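Local structure of sortase, SrtB family (Streptococcus pneumoniae PCS8235, 4Y4Q) at residues G73-Y78 / K165-F170; Y84-A89 / P118-F123; G156-N161 / R217-S222; I210-S215 / V236-D241. The protein is a cysteine transpeptidase of the sortase B family, linked to type II pilus formation, and probably cleaves sorting signals and joins the resulting proteins covalently. All coordinates share one frame; numbering follows the deposited sequence.

Interaction 1. Residues G73-Y78 / K165-F170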
# COMPACT_ATOMS: atom_id res chain seq x y z
N GLY A 73 -9.25 8.32 -3.63
CA GLY A 73 -9.64 7.61 -2.42
C GLY A 73 -8.85 8.02 -1.21
O GLY A 73 -8.23 9.10 -1.18
N TRP A 74 -8.84 7.16 -0.19
CA TRP A 74 -8.21 7.49 1.08
C TRP A 74 -7.82 6.20 1.80
O TRP A 74 -8.55 5.21 1.72
CB TRP A 74 -9.16 8.31 1.95
CG TRP A 74 -8.47 9.02 3.05
CD1 TRP A 74 -8.05 8.49 4.24
CD2 TRP A 74 -8.09 10.41 3.08
NE1 TRP A 74 -7.45 9.46 5.01
CE2 TRP A 74 -7.46 10.65 4.32
CE3 TRP A 74 -8.24 11.48 2.18
CZ2 TRP A 74 -6.97 11.92 4.69
CZ3 TRP A 74 -7.75 12.73 2.54
CH2 TRP A 74 -7.13 12.94 3.79
N ILE A 75 -6.68 6.23 2.49
CA ILE A 75 -6.19 5.05 3.21
C ILE A 75 -5.83 5.37 4.66
O ILE A 75 -5.19 6.38 4.95
CB ILE A 75 -4.98 4.40 2.48
CG1 ILE A 75 -4.54 3.11 3.17
CG2 ILE A 75 -3.81 5.36 2.38
CD1 ILE A 75 -3.73 2.19 2.22
N ASN A 76 -6.22 4.47 5.56
CA ASN A 76 -5.98 4.67 6.98
C ASN A 76 -5.48 3.36 7.60
O ASN A 76 -6.02 2.30 7.30
CB ASN A 76 -7.29 5.10 7.64
CG ASN A 76 -7.11 5.56 9.08
OD1 ASN A 76 -5.99 5.74 9.56
ND2 ASN A 76 -8.22 5.77 9.77
N VAL A 77 -4.45 3.44 8.44
CA VAL A 77 -4.07 2.31 9.27
C VAL A 77 -4.17 2.72 10.75
O VAL A 77 -3.45 3.63 11.21
CB VAL A 77 -2.65 1.81 8.96
CG1 VAL A 77 -2.25 0.69 9.95
CG2 VAL A 77 -2.56 1.31 7.53
N TYR A 78 -5.07 2.07 11.48
CA TYR A 78 -5.44 2.50 12.82
C TYR A 78 -4.25 2.68 13.76
O TYR A 78 -3.28 1.95 13.68
CB TYR A 78 -6.45 1.53 13.42
CG TYR A 78 -7.70 1.40 12.58
CD1 TYR A 78 -8.32 2.53 12.07
CD2 TYR A 78 -8.26 0.16 12.30
CE1 TYR A 78 -9.47 2.43 11.30
CE2 TYR A 78 -9.41 0.05 11.52
CZ TYR A 78 -10.01 1.19 11.04
OH TYR A 78 -11.15 1.09 10.27
N LYS A 165 -13.85 -0.10 2.44
CA LYS A 165 -13.47 -1.48 2.70
C LYS A 165 -12.46 -1.51 3.84
O LYS A 165 -11.79 -0.51 4.12
CB LYS A 165 -12.81 -2.09 1.46
CG LYS A 165 -13.70 -2.21 0.22
CD LYS A 165 -14.75 -3.30 0.41
CE LYS A 165 -15.62 -3.47 -0.82
NZ LYS A 165 -16.90 -4.16 -0.45
N GLY A 166 -12.33 -2.67 4.48
CA GLY A 166 -11.37 -2.83 5.56
C GLY A 166 -10.05 -3.27 4.97
O GLY A 166 -10.01 -3.74 3.82
N LEU A 167 -8.98 -3.10 5.74
CA LEU A 167 -7.65 -3.55 5.36
C LEU A 167 -7.12 -4.43 6.47
O LEU A 167 -7.25 -4.08 7.64
CB LEU A 167 -6.70 -2.37 5.20
CG LEU A 167 -6.81 -1.43 4.00
CD1 LEU A 167 -5.77 -0.33 4.15
CD2 LEU A 167 -6.58 -2.20 2.69
N GLU A 168 -6.51 -5.56 6.12
CA GLU A 168 -5.84 -6.36 7.12
C GLU A 168 -4.39 -6.56 6.70
O GLU A 168 -4.12 -7.22 5.70
CB GLU A 168 -6.53 -7.71 7.29
CG GLU A 168 -5.90 -8.59 8.36
CD GLU A 168 -6.81 -9.73 8.79
OE1 GLU A 168 -7.90 -9.92 8.19
OE2 GLU A 168 -6.44 -10.44 9.76
N ILE A 169 -3.45 -5.97 7.44
CA ILE A 169 -2.04 -6.14 7.10
C ILE A 169 -1.58 -7.58 7.36
O ILE A 169 -1.88 -8.14 8.43
CB ILE A 169 -1.17 -5.13 7.88
CG1 ILE A 169 -1.45 -3.71 7.40
CG2 ILE A 169 0.30 -5.43 7.70
CD1 ILE A 169 -0.77 -2.66 8.23
N PHE A 170 -0.86 -8.19 6.42
CA PHE A 170 -0.30 -9.52 6.68
C PHE A 170 1.21 -9.64 6.51
O PHE A 170 1.78 -10.69 6.80
CB PHE A 170 -1.00 -10.61 5.86
CG PHE A 170 -0.84 -10.44 4.38
CD1 PHE A 170 0.25 -10.99 3.71
CD2 PHE A 170 -1.78 -9.73 3.65
CE1 PHE A 170 0.39 -10.83 2.33
CE2 PHE A 170 -1.63 -9.56 2.28
CZ PHE A 170 -0.55 -10.12 1.63
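Strands 73-77 and 165-170 run in roughly the same direction, their N-to-C axes 45° apart and 8.4 Å from each other at closest approach. V77 and L167 are the nearest pair of residues, with 7.9 Å between V77 CA and L167 CA. No hydrogen bond joins the two segments, because strand 155-160 lies between them and pairs antiparallel with both: W74 and N76 bond to it through their backbones on one side, L167 and K165 bond through their backbones to G156 and I158 on the other. The contact is therefore one between next-nearest strands, made by side chains that reach across the middle one. L167 does most of this, its CB directed at strand 73-77. L167 CD1 comes within 3.8 Å of I75 CD1 and lies equally close to I75 CG1, so one methyl sits against the end of the isoleucine chain while the two side chains cross at about a right angle. I75 can offer that end because CG1 is anti to its backbone N (chi1 -176°) and the chain continues extended to CD1. Both strands belong to the sortase beta-barrel, and these side chains meet in its buried part, where branched aliphatic residues are well suited, being compact and wholly apolar. The second meeting repeats the pattern nearer the strand end: V77 CG1 touches I169 CD1 at 4.0 Å, again with the side chains crossing almost perpendicularly. L167 also leans on I158 of the intervening strand, and I169 packs on F144, while L86 of strand 83-88 lies against I75.

Interaction 2. Residues Y84-A89 / P118-F123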
# COMPACT_ATOMS: atom_id res chain seq x y z
N TYR A 84 -3.92 9.11 4.55
CA TYR A 84 -3.51 9.79 3.34
C TYR A 84 -4.54 9.69 2.22
O TYR A 84 -5.20 8.65 2.06
CB TYR A 84 -2.19 9.19 2.83
CG TYR A 84 -1.01 9.32 3.77
CD1 TYR A 84 -0.59 10.58 4.21
CD2 TYR A 84 -0.29 8.20 4.18
CE1 TYR A 84 0.51 10.71 5.07
CE2 TYR A 84 0.80 8.33 5.03
CZ TYR A 84 1.19 9.58 5.47
OH TYR A 84 2.28 9.70 6.31
N PRO A 85 -4.67 10.76 1.43
CA PRO A 85 -5.45 10.68 0.19
C PRO A 85 -4.71 9.81 -0.79
O PRO A 85 -3.47 9.78 -0.75
CB PRO A 85 -5.46 12.12 -0.32
CG PRO A 85 -4.22 12.74 0.27
CD PRO A 85 -4.07 12.09 1.62
N LEU A 86 -5.44 9.11 -1.64
CA LEU A 86 -4.85 8.32 -2.71
C LEU A 86 -5.00 9.07 -4.02
O LEU A 86 -6.06 9.63 -4.30
CB LEU A 86 -5.56 6.97 -2.82
CG LEU A 86 -5.46 6.10 -1.58
CD1 LEU A 86 -6.26 4.83 -1.77
CD2 LEU A 86 -4.01 5.80 -1.30
N VAL A 87 -3.94 9.08 -4.81
CA VAL A 87 -3.91 9.81 -6.07
C VAL A 87 -3.25 8.89 -7.11
O VAL A 87 -2.60 7.90 -6.74
CB VAL A 87 -3.15 11.15 -5.85
CG1 VAL A 87 -2.60 11.72 -7.13
CG2 VAL A 87 -4.07 12.18 -5.17
N GLN A 88 -3.47 9.14 -8.40
CA GLN A 88 -2.74 8.43 -9.45
C GLN A 88 -2.32 9.41 -10.53
O GLN A 88 -3.11 10.23 -10.98
CB GLN A 88 -3.60 7.33 -10.07
CG GLN A 88 -2.85 6.52 -11.15
CD GLN A 88 -3.68 5.36 -11.69
OE1 GLN A 88 -4.82 5.55 -12.12
NE2 GLN A 88 -3.10 4.16 -11.68
N ALA A 89 -1.06 9.34 -10.95
CA ALA A 89 -0.59 10.16 -12.06
C ALA A 89 -0.39 9.31 -13.31
O ALA A 89 -0.51 8.09 -13.26
CB ALA A 89 0.70 10.87 -11.69
N PRO A 118 -7.41 2.05 -11.28
CA PRO A 118 -7.63 3.04 -10.21
C PRO A 118 -8.80 2.69 -9.29
O PRO A 118 -9.00 3.39 -8.29
CB PRO A 118 -7.95 4.32 -10.99
CG PRO A 118 -8.55 3.84 -12.28
CD PRO A 118 -7.82 2.56 -12.60
N LYS A 119 -9.55 1.64 -9.61
CA LYS A 119 -10.64 1.19 -8.74
C LYS A 119 -10.28 -0.09 -8.01
O LYS A 119 -11.17 -0.83 -7.59
CB LYS A 119 -11.92 0.98 -9.55
CG LYS A 119 -12.52 2.25 -10.11
CD LYS A 119 -13.64 1.91 -11.10
CE LYS A 119 -14.40 3.16 -11.54
NZ LYS A 119 -13.47 4.28 -11.83
N PHE A 120 -8.99 -0.34 -7.85
CA PHE A 120 -8.49 -1.51 -7.11
C PHE A 120 -9.08 -2.85 -7.56
O PHE A 120 -9.31 -3.75 -6.75
CB PHE A 120 -8.68 -1.31 -5.60
CG PHE A 120 -7.79 -0.25 -5.03
CD1 PHE A 120 -8.11 1.10 -5.17
CD2 PHE A 120 -6.60 -0.59 -4.40
CE1 PHE A 120 -7.27 2.08 -4.66
CE2 PHE A 120 -5.76 0.39 -3.90
CZ PHE A 120 -6.10 1.73 -4.03
N GLU A 121 -9.31 -2.99 -8.86
CA GLU A 121 -9.80 -4.23 -9.43
C GLU A 121 -8.70 -5.28 -9.61
O GLU A 121 -8.99 -6.48 -9.71
CB GLU A 121 -10.48 -3.97 -10.77
CG GLU A 121 -11.68 -3.04 -10.66
CD GLU A 121 -12.48 -2.96 -11.95
OE1 GLU A 121 -12.27 -3.82 -12.84
OE2 GLU A 121 -13.32 -2.04 -12.05
N ASP A 122 -7.46 -4.82 -9.67
CA ASP A 122 -6.33 -5.71 -9.96
C ASP A 122 -6.04 -6.58 -8.75
O ASP A 122 -6.41 -6.21 -7.62
CB ASP A 122 -5.07 -4.91 -10.31
CG ASP A 122 -5.17 -4.19 -11.65
OD1 ASP A 122 -6.01 -4.58 -12.48
OD2 ASP A 122 -4.38 -3.24 -11.86
N PHE A 123 -5.37 -7.70 -8.98
CA PHE A 123 -4.99 -8.60 -7.91
C PHE A 123 -4.03 -7.90 -6.94
O PHE A 123 -4.31 -7.81 -5.75
CB PHE A 123 -4.33 -9.88 -8.46
CG PHE A 123 -3.56 -10.64 -7.42
CD1 PHE A 123 -4.22 -11.32 -6.40
CD2 PHE A 123 -2.17 -10.64 -7.43
CE1 PHE A 123 -3.50 -12.00 -5.42
CE2 PHE A 123 -1.44 -11.32 -6.46
CZ PHE A 123 -2.11 -12.00 -5.45
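The strand 84-88 and the irregular segment 118-123 approach closest at their Q88 and P118 ends, with 7.3 Å between Q88 CA and P118 CA, and no hydrogen bond passes directly between them. Here a loop of the sortase beta-barrel, the one joining strands 110-112 and 124-129, comes against strand 83-88. What it brings to L86 is F120, a buried phenylalanine whose large apolar ring can span the distance to the strand. L86 points its CB at the loop and meets the far end of that ring: L86 CD1 lies 3.8 Å from F120 CZ and slightly farther from F120 CE1, with the two side chains crossing at about a right angle. On its other contacts F120 meets the ring of Y160 and packs on I219, which places it among the residues of the barrel interior. The partly exposed end of the contact is different in character. Q88 stretches out, its CG anti to the backbone N (chi1 -178°) and the chain extended beyond, and this carries the amide over to the loop. There its nitrogen is held by the backbone oxygens of D113 and N116, two bonds that fix the rotation of the group and tie the strand to the start of the loop. The amide oxygen is thereby turned to the proline ring, where Q88 OE1 rests 3.5 Å from P118 CB.

Interaction 3. Residues G156-N161 / R217-S222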
# COMPACT_ATOMS: atom_id res chain seq x y z
N GLY A 156 -6.91 -1.59 9.23
CA GLY A 156 -7.05 -0.25 8.68
C GLY A 156 -8.27 -0.23 7.79
O GLY A 156 -9.07 -1.17 7.77
N SER A 157 -8.44 0.86 7.04
CA SER A 157 -9.56 0.93 6.12
C SER A 157 -9.09 1.65 4.88
O SER A 157 -8.04 2.32 4.88
CB SER A 157 -10.71 1.69 6.73
OG SER A 157 -10.29 3.01 7.00
N ILE A 158 -9.84 1.48 3.80
CA ILE A 158 -9.52 2.16 2.57
C ILE A 158 -10.82 2.57 1.91
O ILE A 158 -11.80 1.82 1.93
CB ILE A 158 -8.64 1.29 1.66
CG1 ILE A 158 -8.28 2.04 0.37
CG2 ILE A 158 -9.31 -0.04 1.35
CD1 ILE A 158 -7.39 1.23 -0.55
N TYR A 159 -10.86 3.78 1.38
CA TYR A 159 -12.02 4.25 0.65
C TYR A 159 -11.62 4.43 -0.80
O TYR A 159 -10.56 4.99 -1.08
CB TYR A 159 -12.52 5.56 1.24
CG TYR A 159 -13.76 6.09 0.56
CD1 TYR A 159 -13.67 6.82 -0.62
CD2 TYR A 159 -15.02 5.86 1.09
CE1 TYR A 159 -14.80 7.30 -1.25
CE2 TYR A 159 -16.15 6.35 0.48
CZ TYR A 159 -16.04 7.07 -0.69
OH TYR A 159 -17.18 7.56 -1.30
N TYR A 160 -12.46 3.94 -1.71
CA TYR A 160 -12.22 4.08 -3.14
C TYR A 160 -13.52 3.84 -3.90
O TYR A 160 -14.37 3.07 -3.45
CB TYR A 160 -11.12 3.11 -3.63
CG TYR A 160 -11.50 1.65 -3.55
CD1 TYR A 160 -12.17 1.02 -4.59
CD2 TYR A 160 -11.18 0.90 -2.43
CE1 TYR A 160 -12.53 -0.31 -4.52
CE2 TYR A 160 -11.52 -0.44 -2.35
CZ TYR A 160 -12.20 -1.04 -3.40
OH TYR A 160 -12.54 -2.37 -3.32
N ASN A 161 -13.67 4.50 -5.04
CA ASN A 161 -14.83 4.33 -5.91
C ASN A 161 -16.17 4.44 -5.20
O ASN A 161 -17.13 3.76 -5.56
CB ASN A 161 -14.75 3.00 -6.67
CG ASN A 161 -15.57 3.01 -7.96
OD1 ASN A 161 -15.49 3.96 -8.74
ND2 ASN A 161 -16.37 1.97 -8.16
N ARG A 217 -7.81 -9.54 -3.14
CA ARG A 217 -7.09 -8.41 -3.69
C ARG A 217 -6.16 -7.88 -2.61
O ARG A 217 -6.54 -7.81 -1.44
CB ARG A 217 -8.05 -7.31 -4.13
CG ARG A 217 -8.85 -7.65 -5.40
CD ARG A 217 -9.90 -6.59 -5.64
NE ARG A 217 -10.80 -6.49 -4.50
CZ ARG A 217 -11.31 -5.35 -4.03
NH1 ARG A 217 -11.01 -4.19 -4.60
NH2 ARG A 217 -12.13 -5.38 -2.98
N ILE A 218 -4.94 -7.54 -3.00
CA ILE A 218 -3.98 -7.01 -2.03
C ILE A 218 -3.39 -5.68 -2.45
O ILE A 218 -3.49 -5.25 -3.62
CB ILE A 218 -2.86 -8.01 -1.77
CG1 ILE A 218 -1.96 -8.14 -2.99
CG2 ILE A 218 -3.44 -9.39 -1.38
CD1 ILE A 218 -0.89 -9.16 -2.74
N ILE A 219 -2.77 -5.01 -1.48
CA ILE A 219 -2.16 -3.72 -1.71
C ILE A 219 -0.73 -3.73 -1.14
O ILE A 219 -0.51 -4.21 -0.02
CB ILE A 219 -2.94 -2.63 -0.99
CG1 ILE A 219 -4.32 -2.47 -1.62
CG2 ILE A 219 -2.20 -1.32 -1.02
CD1 ILE A 219 -5.20 -1.50 -0.85
N LEU A 220 0.22 -3.22 -1.91
CA LEU A 220 1.58 -3.05 -1.42
C LEU A 220 1.83 -1.57 -1.22
O LEU A 220 1.78 -0.77 -2.16
CB LEU A 220 2.63 -3.60 -2.40
CG LEU A 220 2.80 -5.12 -2.52
CD1 LEU A 220 1.62 -5.74 -3.27
CD2 LEU A 220 4.08 -5.45 -3.24
N LEU A 221 2.08 -1.19 0.03
CA LEU A 221 2.37 0.21 0.31
C LEU A 221 3.87 0.34 0.51
O LEU A 221 4.44 -0.27 1.42
CB LEU A 221 1.61 0.69 1.54
CG LEU A 221 2.03 2.04 2.15
CD1 LEU A 221 1.93 3.16 1.15
CD2 LEU A 221 1.19 2.35 3.39
N SER A 222 4.51 1.14 -0.34
CA SER A 222 5.97 1.15 -0.43
C SER A 222 6.52 2.55 -0.18
O SER A 222 6.02 3.53 -0.72
CB SER A 222 6.38 0.68 -1.84
OG SER A 222 7.75 0.93 -2.11
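The phenol oxygen of Y160 receives two N-H groups from R217. The stronger bond runs from R217 NH1 to Y160 OH, 2.7 Å long with an N-H...O angle of 155°, and the oxygen lies almost in the guanidinium plane. R217 NH2 adds a second bond to Y160 OH at 3.1 Å, weak and bent to 135°, so the two nitrogens straddle one oxygen at the edge of the guanidinium. The ring and guanidinium planes stand 66° apart, which makes this an end-on polar contact and no stack. R217 NH1 also donates to the backbone oxygen of F120; the flat, many-handed head of arginine suits this spot because it can serve both acceptors at once. Such a donor pair would probably pull electron density from the phenol oxygen. A bend at chi3 brings the head round to the tyrosine.

These two strands are not neighbours in the sheet of the sortase beta-barrel: they face each other across its interior, I158 CA and I219 CA being their nearest alpha carbons at 10.3 Å. Two isoleucines fill that distance. Each sends its longer branch inward, and the side chains meet tip to tip, I158 CD1 lying 3.5 Å from I219 CD1. I219 also touches L167 of strand 163-176.

Interaction 4. Residues I210-S215 / V236-D241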
# COMPACT_ATOMS: atom_id res chain seq x y z
N ILE A 210 -2.74 -15.43 7.25
CA ILE A 210 -4.17 -15.24 6.98
C ILE A 210 -4.62 -15.90 5.68
O ILE A 210 -3.79 -16.39 4.90
CB ILE A 210 -4.62 -13.75 6.99
CG1 ILE A 210 -4.11 -13.00 5.75
CG2 ILE A 210 -4.17 -13.05 8.28
CD1 ILE A 210 -4.63 -11.56 5.70
N SER A 211 -5.93 -15.92 5.44
CA SER A 211 -6.50 -16.62 4.29
C SER A 211 -6.23 -15.85 3.00
O SER A 211 -6.81 -14.79 2.77
CB SER A 211 -8.00 -16.83 4.48
OG SER A 211 -8.55 -17.59 3.42
N LEU A 212 -5.36 -16.40 2.15
CA LEU A 212 -4.91 -15.69 0.96
C LEU A 212 -4.96 -16.52 -0.31
O LEU A 212 -4.38 -17.61 -0.39
CB LEU A 212 -3.48 -15.17 1.15
CG LEU A 212 -3.41 -13.71 1.58
CD1 LEU A 212 -1.97 -13.23 1.57
CD2 LEU A 212 -4.28 -12.88 0.65
N SER A 213 -5.65 -15.98 -1.31
CA SER A 213 -5.79 -16.65 -2.59
C SER A 213 -5.78 -15.63 -3.74
O SER A 213 -5.99 -14.44 -3.52
CB SER A 213 -7.08 -17.49 -2.62
OG SER A 213 -8.22 -16.67 -2.40
N PRO A 214 -5.65 -16.12 -4.96
CA PRO A 214 -5.62 -15.21 -6.10
C PRO A 214 -6.92 -14.44 -6.06
O PRO A 214 -6.96 -13.26 -6.42
CB PRO A 214 -5.60 -16.15 -7.30
CG PRO A 214 -4.92 -17.38 -6.79
CD PRO A 214 -5.33 -17.51 -5.35
N SER A 215 -7.99 -15.11 -5.64
CA SER A 215 -9.33 -14.51 -5.71
C SER A 215 -9.45 -13.21 -4.88
O SER A 215 -10.29 -12.36 -5.16
CB SER A 215 -10.39 -15.53 -5.30
OG SER A 215 -9.99 -16.25 -4.14
N VAL A 236 2.18 -5.01 3.35
CA VAL A 236 1.20 -5.58 2.43
C VAL A 236 -0.10 -5.90 3.16
O VAL A 236 -0.08 -6.50 4.25
CB VAL A 236 1.72 -6.85 1.74
CG1 VAL A 236 0.88 -7.15 0.51
CG2 VAL A 236 3.17 -6.67 1.33
N ALA A 237 -1.22 -5.53 2.56
CA ALA A 237 -2.52 -5.71 3.19
C ALA A 237 -3.49 -6.38 2.24
O ALA A 237 -3.46 -6.14 1.02
CB ALA A 237 -3.06 -4.38 3.61
N LYS A 238 -4.37 -7.21 2.81
CA LYS A 238 -5.50 -7.76 2.07
C LYS A 238 -6.68 -6.81 2.16
O LYS A 238 -6.95 -6.24 3.22
CB LYS A 238 -5.92 -9.09 2.67
CG LYS A 238 -7.20 -9.67 2.08
CD LYS A 238 -7.51 -11.02 2.73
CE LYS A 238 -8.81 -11.63 2.18
NZ LYS A 238 -9.08 -12.99 2.77
N ILE A 239 -7.39 -6.63 1.05
CA ILE A 239 -8.63 -5.86 1.11
C ILE A 239 -9.78 -6.78 1.55
O ILE A 239 -9.96 -7.87 1.01
CB ILE A 239 -8.94 -5.20 -0.23
CG1 ILE A 239 -7.73 -4.39 -0.69
CG2 ILE A 239 -10.18 -4.31 -0.12
CD1 ILE A 239 -7.94 -3.66 -2.02
N THR A 240 -10.54 -6.34 2.55
CA THR A 240 -11.58 -7.16 3.16
C THR A 240 -12.92 -6.45 3.18
O THR A 240 -12.99 -5.24 2.97
CB THR A 240 -11.22 -7.52 4.63
OG1 THR A 240 -11.26 -6.33 5.44
CG2 THR A 240 -9.83 -8.13 4.73
N ASP A 241 -13.98 -7.19 3.47
CA ASP A 241 -15.29 -6.58 3.65
C ASP A 241 -15.45 -6.17 5.10
O ASP A 241 -15.11 -6.94 6.00
CB ASP A 241 -16.40 -7.56 3.25
CG ASP A 241 -16.09 -8.29 1.95
OD1 ASP A 241 -16.36 -7.73 0.87
OD2 ASP A 241 -15.58 -9.43 2.02
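K238 and S211 supply the polar part of this contact. The ammonium nitrogen of the lysine donates to the backbone carbonyl of S211, with 2.9 Å from K238 NZ to S211 O. The approach is from near the end of the carbonyl, at a C=O...N angle of 155°, and K238 NZ is tilted 15° from the carbonyl plane. The nearest alpha carbons of the two segments are L212 CA and K238 CA, 8.0 Å apart, and a lysine fits here because its long, flexible chain carries K238 NZ across to S211 O. It is drawn out to full length, with CG anti to the backbone N and the chain extended beyond it. D216 lies farther off and forms only a long, weak ion pair with the same nitrogen.

Apolar contact uses the methylenes of that stretched chain. I210 CD1 lies 4.1 Å from K238 CB and nearly as close to K238 CD, so the isoleucine covers the inner part of the lysine. L212 CD2 approaches K238 CD at 4.3 Å. A lysine thus places its methylenes in apolar contact, with the ammonium at the surface end of the chain.

The loop 210-215 bridges helix and sheet. L212 packs on L197 of helix 190-202 as well as on F170 and I218, P214 lies against that helix at E190, Q193 and Q194, and strand 236-240 is paired with strands 163-176 and 218-225.

In the fold
Interactions 1 and 3 are buried, interaction 2 is partly buried, and interaction 4 lies at the surface. Strand 155-160 of interaction 3 lies between the two strands of interaction 1. Interaction 2 meets interaction 1 where strands 73-77 and 83-88 pair, and meets interaction 3 where the F120 carbonyl takes a bond from R217. Strands 218-225 and 231-240 likewise join interactions 3 and 4. Chemistry differs with place: interaction 1 is aliphatic side-chain packing without hydrogen bonds; interaction 2 also has none across it, the Q88 amide nitrogen bonding outside the segments; interaction 3 adds the arginine-tyrosine bonds to its apolar contact; and interaction 4 relies on one lysine.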